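Side-chain contacts in mitotic checkpoint control protein kinase BUB1 (Drosophila melanogaster, PDB 6JKK), which probably acts at the kinetochore as an ATP-dependent protein kinase of the mitotic checkpoint, this chain being its kinase domain: residues Tyr157-Leu162 / Val258-Arg263; Glu236-Arg241 / Thr274-Lys279; Ser103-Thr106 / Met110-Ser113. All blocks are in the same frame, centred on the assembly; numbering follows the deposited sequence.

In the fold
Contact 3 comes first along the chain. It closes a turn of only three residues where helix 92-104, the αC helix of the kinase fold, runs out into the loop leading to strand 119-122. It is complete before the other two begin. Contacts 1 and 2 cross: 157-162 waits for 258-263, with 95 residues between them, while 236-241 falls within that span and finds its mate, 274-279, beyond it. Contact 1 joins helices 156-175 and 246-261 in the interior of the C-lobe; contact 2 ties the short helix 235-238 to the small hairpin after helix 246-261, on the surface. The centres of these two lie about 22 Å apart, their nearest atoms about 6 Å.

Contact 1 of 3, residues Tyr157-Leu162 / Val258-Arg263; sequences YVVMHL and VLLFGR
Val159 meets Leu259 with both of its methyl groups, and its two methyl branches straddle the same methylene: Val159 CG1 lies 3.7 Å from Leu259 CB, and Val159 CG2 3.9 Å from that same CB. The fork follows from the valine torsion (chi1 180°), which puts CG1 anti to the backbone nitrogen and CG2 beside it. Val159 CG2 also brushes the backbone, lying 3.8 Å from Leu259 O. A second front forms against Leu260, whose CG is 3.9 Å from Val159 CG1, with CD2 drawn in close to the same methyl. One turn further along the first helix, Leu162 adds a looser touch, its CD1 4.4 Å from Leu259 CD1. An alanine in place of Val159 removes both methyls and would probably leave a gap beside Leu259 CB and the isobutyl group of Leu260.

The backbones come close here, Val159 CA and Leu259 CA being 6.3 Å apart, with one valine and two leucines between them. Around these side chains, Trp291 of helix 288-299 touches both Val159 and Leu260, and Phe295 of that helix also packs on Leu260. On its far side Leu260 lays CB over the ring of Phe261. Helix 246-261 then stops: Gly262, with positive phi, leaves the helical path while its N still bonds to Val258 O.

Helices 156-175 and 246-261 correspond to αE and αF of the protein kinase C-lobe, and this is part of the hydrophobic core between them. The touching residues are all buried, and every side-chain group engaged is aliphatic. Cohesion here therefore rests on shape and the exclusion of water, with no charge or directed bond between these two segments.

Contact 2 of 3, residues Glu236-Arg241 / Thr274-Lys279; sequences EMRTGR and TIWMPK
The indole of Trp276 and the guanidinium of Arg238 meet at a slant, their planes 52° apart, so that neither lies flat on the other. Arg238 comes to the benzo ring with NE, 4.0 Å from Trp276 CZ3, and CD lies beside the same carbon. Thr239 attends to another part of the indole: its methyl CG2 is 3.8 Å from Trp276 CZ2 and near NE1 as well, again obliquely to the ring. That methyl is available because the threonine torsion (chi1 54°) sends OG1 the other way, to a hydrogen bond with Ile235 O. The turn carrying these two residues is gathered on one carbonyl, Glu236 O, which accepts Thr239 N at 3.2 Å and Arg241 N at 2.9 Å from opposite faces of its plane. Arg238 NH1 makes weak hydrogen bonds to Lys233 O and Tyr250 OH.

In the kinase fold, 236-241 begins at the end of the activation segment, with Glu236 probably in the place of the APE glutamate, and leads towards helix 246-261. Trp276 belongs to strand 276-278, paired antiparallel with strand 267-269, and its side chain touches Val267 and Gln269, while Pro278 packs on helix 288-299.

Contact 3 of 3, residues Ser103-Thr106 / Met110-Ser113; sequences SRLT and MIPS
Leu105 fits its two methyl groups to successive residues of the loop that follows it: CD1 to Ile111, CD2 to Met110. This is the αC-β4 loop of the protein kinase fold, with Leu105 the first residue to leave the helical path of 92-104. Its first torsion (chi1 -88°) keeps CG anti to the carbonyl carbon but well away from the usual -60°, and the extended second torsion carries the forked tip across to the other segment. Leu105 CD1 there lies 3.7 Å from Ile111 CG1 and equally close to Ile111 CA, so it meets backbone and side chain together. Leu105 CD2 is 4.0 Å from Met110 CB, the two side chains crossing at about a right angle.

Met110 offers just this first carbon. A bend at chi2 turns SD away from Leu105, a further bend at chi3 sets the terminal methyl, and the side chain packs on Asp168 and His172 of helix 156-175. Leu105 also touches Tyr114 and Met176. Its neighbour Arg104, fully stretched, forms salt bridges with Glu100 and Asp213. The contact thus joins the end of αC to the loop lying on helix 156-175. Within that loop, a single 3-10 turn is closed by Ser113 N, 2.9 Å from Met110 O.

Contact 1 of 3, residues Tyr157-Leu162 / Val258-Arg263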
# COMPACT_ATOMS: atom_id res chain seq x y z
N TYR A 157 19.67 7.61 2.79
CA TYR A 157 19.13 7.89 4.11
C TYR A 157 17.66 8.32 4.06
O TYR A 157 16.88 7.99 4.96
CB TYR A 157 20.02 8.88 4.86
CG TYR A 157 21.30 8.22 5.33
CD1 TYR A 157 22.38 8.05 4.47
CD2 TYR A 157 21.41 7.72 6.62
CE1 TYR A 157 23.54 7.43 4.89
CE2 TYR A 157 22.56 7.10 7.05
CZ TYR A 157 23.62 6.95 6.18
OH TYR A 157 24.76 6.32 6.62
N VAL A 158 17.28 9.03 3.00
CA VAL A 158 15.86 9.30 2.78
C VAL A 158 15.11 7.98 2.60
O VAL A 158 14.01 7.81 3.13
CB VAL A 158 15.63 10.24 1.57
CG1 VAL A 158 14.15 10.35 1.25
CG2 VAL A 158 16.18 11.62 1.86
N VAL A 159 15.71 7.03 1.88
CA VAL A 159 15.08 5.72 1.71
C VAL A 159 14.96 4.99 3.05
O VAL A 159 13.94 4.35 3.32
CB VAL A 159 15.80 4.85 0.65
CG1 VAL A 159 15.11 3.49 0.51
CG2 VAL A 159 15.84 5.56 -0.71
N MET A 160 15.98 5.08 3.89
CA MET A 160 15.91 4.47 5.22
C MET A 160 14.73 5.03 6.01
O MET A 160 14.02 4.28 6.70
CB MET A 160 17.18 4.71 6.02
CG MET A 160 18.42 4.13 5.42
SD MET A 160 19.75 4.40 6.60
CE MET A 160 21.14 4.21 5.49
N HIS A 161 14.54 6.34 5.92
CA HIS A 161 13.46 7.01 6.66
C HIS A 161 12.09 6.54 6.17
O HIS A 161 11.20 6.22 6.98
CB HIS A 161 13.58 8.53 6.50
CG HIS A 161 12.83 9.32 7.53
ND1 HIS A 161 11.46 9.37 7.57
CD2 HIS A 161 13.27 10.11 8.54
CE1 HIS A 161 11.07 10.15 8.57
NE2 HIS A 161 12.16 10.61 9.17
N LEU A 162 11.93 6.49 4.85
CA LEU A 162 10.69 6.02 4.24
C LEU A 162 10.46 4.53 4.50
O LEU A 162 9.33 4.11 4.70
CB LEU A 162 10.70 6.29 2.73
CG LEU A 162 10.66 7.75 2.28
CD1 LEU A 162 10.73 7.85 0.75
CD2 LEU A 162 9.39 8.43 2.80
N VAL A 258 13.03 -0.43 -5.31
CA VAL A 258 12.78 0.61 -6.32
C VAL A 258 13.31 1.96 -5.84
O VAL A 258 13.88 2.72 -6.62
CB VAL A 258 11.27 0.71 -6.66
CG1 VAL A 258 11.03 1.84 -7.65
CG2 VAL A 258 10.79 -0.59 -7.25
N LEU A 259 13.12 2.24 -4.55
CA LEU A 259 13.56 3.51 -3.97
C LEU A 259 15.08 3.60 -3.98
O LEU A 259 15.65 4.62 -4.37
CB LEU A 259 13.03 3.65 -2.54
CG LEU A 259 11.51 3.66 -2.36
CD1 LEU A 259 11.14 3.84 -0.89
CD2 LEU A 259 10.90 4.76 -3.18
N LEU A 260 15.74 2.53 -3.54
CA LEU A 260 17.20 2.50 -3.45
C LEU A 260 17.90 2.54 -4.81
O LEU A 260 18.92 3.22 -4.97
CB LEU A 260 17.65 1.24 -2.70
CG LEU A 260 17.74 1.22 -1.18
CD1 LEU A 260 18.17 -0.14 -0.68
CD2 LEU A 260 18.72 2.29 -0.70
N PHE A 261 17.35 1.81 -5.77
CA PHE A 261 18.08 1.52 -7.00
C PHE A 261 17.48 2.11 -8.27
O PHE A 261 18.12 2.14 -9.31
CB PHE A 261 18.29 -0.00 -7.15
CG PHE A 261 19.04 -0.63 -6.00
CD1 PHE A 261 20.32 -0.19 -5.67
CD2 PHE A 261 18.48 -1.66 -5.26
CE1 PHE A 261 21.02 -0.76 -4.62
CE2 PHE A 261 19.16 -2.24 -4.20
CZ PHE A 261 20.44 -1.79 -3.88
N GLY A 262 16.24 2.59 -8.18
CA GLY A 262 15.57 3.15 -9.35
C GLY A 262 15.13 2.08 -10.33
O GLY A 262 14.66 2.39 -11.43
N ARG A 263 15.26 0.82 -9.93
CA ARG A 263 14.91 -0.30 -10.79
C ARG A 263 14.02 -1.28 -10.04
O ARG A 263 14.06 -1.34 -8.81
CB ARG A 263 16.16 -1.04 -11.26
CG ARG A 263 17.00 -0.29 -12.27
CD ARG A 263 18.18 -1.15 -12.70
NE ARG A 263 19.08 -1.41 -11.58
CZ ARG A 263 20.24 -0.78 -11.40
NH1 ARG A 263 20.66 0.13 -12.27
NH2 ARG A 263 20.99 -1.08 -10.35

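Contact 2 of 3, residues Glu236-Arg241 / Thr274-Lys279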
# COMPACT_ATOMS: atom_id res chain seq x y z
N GLU A 236 7.61 -17.96 -1.42
CA GLU A 236 6.85 -19.18 -1.19
C GLU A 236 6.18 -19.68 -2.48
O GLU A 236 6.11 -20.89 -2.73
CB GLU A 236 5.81 -18.96 -0.09
CG GLU A 236 6.41 -18.76 1.31
CD GLU A 236 7.03 -17.39 1.52
OE1 GLU A 236 6.79 -16.49 0.69
OE2 GLU A 236 7.75 -17.21 2.53
N MET A 237 5.71 -18.75 -3.30
CA MET A 237 5.05 -19.09 -4.56
C MET A 237 6.03 -19.68 -5.57
O MET A 237 5.62 -20.44 -6.45
CB MET A 237 4.40 -17.85 -5.17
CG MET A 237 3.21 -17.32 -4.40
SD MET A 237 2.65 -15.79 -5.15
CE MET A 237 1.31 -15.36 -4.04
N ARG A 238 7.30 -19.32 -5.46
CA ARG A 238 8.33 -19.83 -6.37
C ARG A 238 8.79 -21.23 -5.97
O ARG A 238 9.38 -21.95 -6.77
CB ARG A 238 9.53 -18.87 -6.41
CG ARG A 238 9.19 -17.46 -6.90
CD ARG A 238 10.33 -16.47 -6.67
NE ARG A 238 10.86 -15.91 -7.91
CZ ARG A 238 10.62 -14.68 -8.34
NH1 ARG A 238 9.84 -13.86 -7.64
NH2 ARG A 238 11.15 -14.25 -9.48
N THR A 239 8.48 -21.62 -4.73
CA THR A 239 9.09 -22.80 -4.13
C THR A 239 8.08 -23.81 -3.58
O THR A 239 8.41 -24.58 -2.68
CB THR A 239 10.07 -22.39 -3.01
OG1 THR A 239 9.40 -21.55 -2.06
CG2 THR A 239 11.25 -21.63 -3.59
N GLY A 240 6.87 -23.80 -4.12
CA GLY A 240 5.84 -24.74 -3.73
C GLY A 240 5.49 -24.72 -2.25
O GLY A 240 5.30 -25.77 -1.63
N ARG A 241 5.39 -23.52 -1.68
CA ARG A 241 5.14 -23.40 -0.24
C ARG A 241 3.98 -22.46 0.13
O ARG A 241 3.68 -21.51 -0.60
CB ARG A 241 6.42 -23.01 0.50
CG ARG A 241 7.29 -24.21 0.87
CD ARG A 241 8.39 -23.83 1.84
NE ARG A 241 9.19 -22.72 1.34
CZ ARG A 241 9.67 -21.75 2.11
NH1 ARG A 241 9.44 -21.75 3.41
NH2 ARG A 241 10.38 -20.77 1.56
N THR A 274 20.49 -21.43 -0.57
CA THR A 274 19.07 -21.55 -0.89
C THR A 274 18.37 -20.26 -0.49
O THR A 274 17.14 -20.18 -0.47
CB THR A 274 18.43 -22.74 -0.16
OG1 THR A 274 18.71 -22.64 1.24
CG2 THR A 274 18.98 -24.06 -0.69
N ILE A 275 19.18 -19.26 -0.16
CA ILE A 275 18.69 -17.96 0.30
C ILE A 275 18.37 -17.05 -0.88
O ILE A 275 19.19 -16.89 -1.79
CB ILE A 275 19.73 -17.29 1.22
CG1 ILE A 275 19.90 -18.09 2.52
CG2 ILE A 275 19.35 -15.85 1.52
CD1 ILE A 275 18.62 -18.18 3.36
N TRP A 276 17.18 -16.45 -0.85
CA TRP A 276 16.76 -15.53 -1.91
C TRP A 276 17.13 -14.08 -1.58
O TRP A 276 16.87 -13.60 -0.47
CB TRP A 276 15.26 -15.66 -2.14
CG TRP A 276 14.85 -17.02 -2.63
CD1 TRP A 276 14.67 -18.15 -1.89
CD2 TRP A 276 14.56 -17.39 -3.99
NE1 TRP A 276 14.29 -19.20 -2.70
CE2 TRP A 276 14.22 -18.76 -3.99
CE3 TRP A 276 14.57 -16.70 -5.20
CZ2 TRP A 276 13.88 -19.44 -5.17
CZ3 TRP A 276 14.23 -17.37 -6.36
CH2 TRP A 276 13.90 -18.73 -6.34
N MET A 277 17.74 -13.41 -2.54
CA MET A 277 18.10 -12.00 -2.40
C MET A 277 17.85 -11.32 -3.74
O MET A 277 17.75 -11.99 -4.78
CB MET A 277 19.58 -11.87 -2.02
CG MET A 277 19.92 -12.39 -0.63
SD MET A 277 19.10 -11.45 0.66
CE MET A 277 20.24 -10.06 0.81
N PRO A 278 17.72 -9.98 -3.73
CA PRO A 278 17.64 -9.29 -5.02
C PRO A 278 18.88 -9.54 -5.85
O PRO A 278 19.97 -9.75 -5.29
CB PRO A 278 17.57 -7.82 -4.61
CG PRO A 278 16.95 -7.83 -3.24
CD PRO A 278 17.53 -9.07 -2.59
N LYS A 279 18.73 -9.53 -7.17
CA LYS A 279 19.84 -9.76 -8.08
C LYS A 279 20.87 -8.63 -7.95
O LYS A 279 22.07 -8.83 -8.16
CB LYS A 279 19.30 -9.82 -9.51
CG LYS A 279 20.24 -10.41 -10.53
CD LYS A 279 19.45 -10.75 -11.79
CE LYS A 279 20.36 -11.14 -12.93
NZ LYS A 279 19.57 -11.53 -14.13

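Contact 3 of 3, residues Ser103-Thr106 / Met110-Ser113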
# COMPACT_ATOMS: atom_id res chain seq x y z
N SER A 103 -12.18 0.26 11.52
CA SER A 103 -12.87 -0.24 12.70
C SER A 103 -11.87 -0.82 13.72
O SER A 103 -12.09 -0.75 14.94
CB SER A 103 -13.89 -1.30 12.28
OG SER A 103 -14.79 -1.60 13.32
N ARG A 104 -10.78 -1.38 13.22
CA ARG A 104 -9.86 -2.12 14.09
C ARG A 104 -8.71 -1.27 14.62
O ARG A 104 -8.06 -1.64 15.59
CB ARG A 104 -9.31 -3.36 13.37
CG ARG A 104 -10.37 -4.37 13.00
CD ARG A 104 -9.79 -5.53 12.20
NE ARG A 104 -10.86 -6.34 11.63
CZ ARG A 104 -10.67 -7.37 10.81
NH1 ARG A 104 -9.44 -7.73 10.48
NH2 ARG A 104 -11.70 -8.04 10.33
N LEU A 105 -8.48 -0.13 13.97
CA LEU A 105 -7.42 0.80 14.36
C LEU A 105 -7.61 1.26 15.80
O LEU A 105 -8.74 1.49 16.22
CB LEU A 105 -7.43 2.03 13.45
CG LEU A 105 -6.63 1.99 12.15
CD1 LEU A 105 -6.85 3.25 11.35
CD2 LEU A 105 -5.17 1.83 12.48
N THR A 106 -6.51 1.40 16.53
CA THR A 106 -6.54 2.06 17.83
C THR A 106 -5.58 3.26 17.90
O THR A 106 -5.88 4.28 18.52
CB THR A 106 -6.28 1.09 19.01
OG1 THR A 106 -5.37 0.06 18.60
CG2 THR A 106 -7.58 0.43 19.45
N MET A 110 -1.56 6.00 13.59
CA MET A 110 -1.69 5.19 12.37
C MET A 110 -2.93 5.48 11.53
O MET A 110 -3.04 5.02 10.40
CB MET A 110 -1.65 3.70 12.72
CG MET A 110 -0.28 3.18 13.11
SD MET A 110 0.95 3.45 11.82
CE MET A 110 2.07 4.49 12.73
N ILE A 111 -3.87 6.25 12.06
CA ILE A 111 -5.10 6.55 11.32
C ILE A 111 -4.85 7.20 9.93
O ILE A 111 -5.43 6.75 8.93
CB ILE A 111 -6.12 7.31 12.18
CG1 ILE A 111 -6.64 6.40 13.30
CG2 ILE A 111 -7.28 7.82 11.33
CD1 ILE A 111 -7.19 7.14 14.50
N PRO A 112 -3.97 8.22 9.85
CA PRO A 112 -3.69 8.79 8.52
C PRO A 112 -2.91 7.86 7.59
O PRO A 112 -2.74 8.19 6.41
CB PRO A 112 -2.81 10.01 8.84
CG PRO A 112 -3.14 10.36 10.26
CD PRO A 112 -3.36 9.03 10.92
N SER A 113 -2.44 6.71 8.10
CA SER A 113 -1.57 5.83 7.32
C SER A 113 -2.32 4.88 6.39
O SER A 113 -1.70 4.16 5.62
CB SER A 113 -0.69 4.99 8.25
OG SER A 113 -0.09 5.79 9.24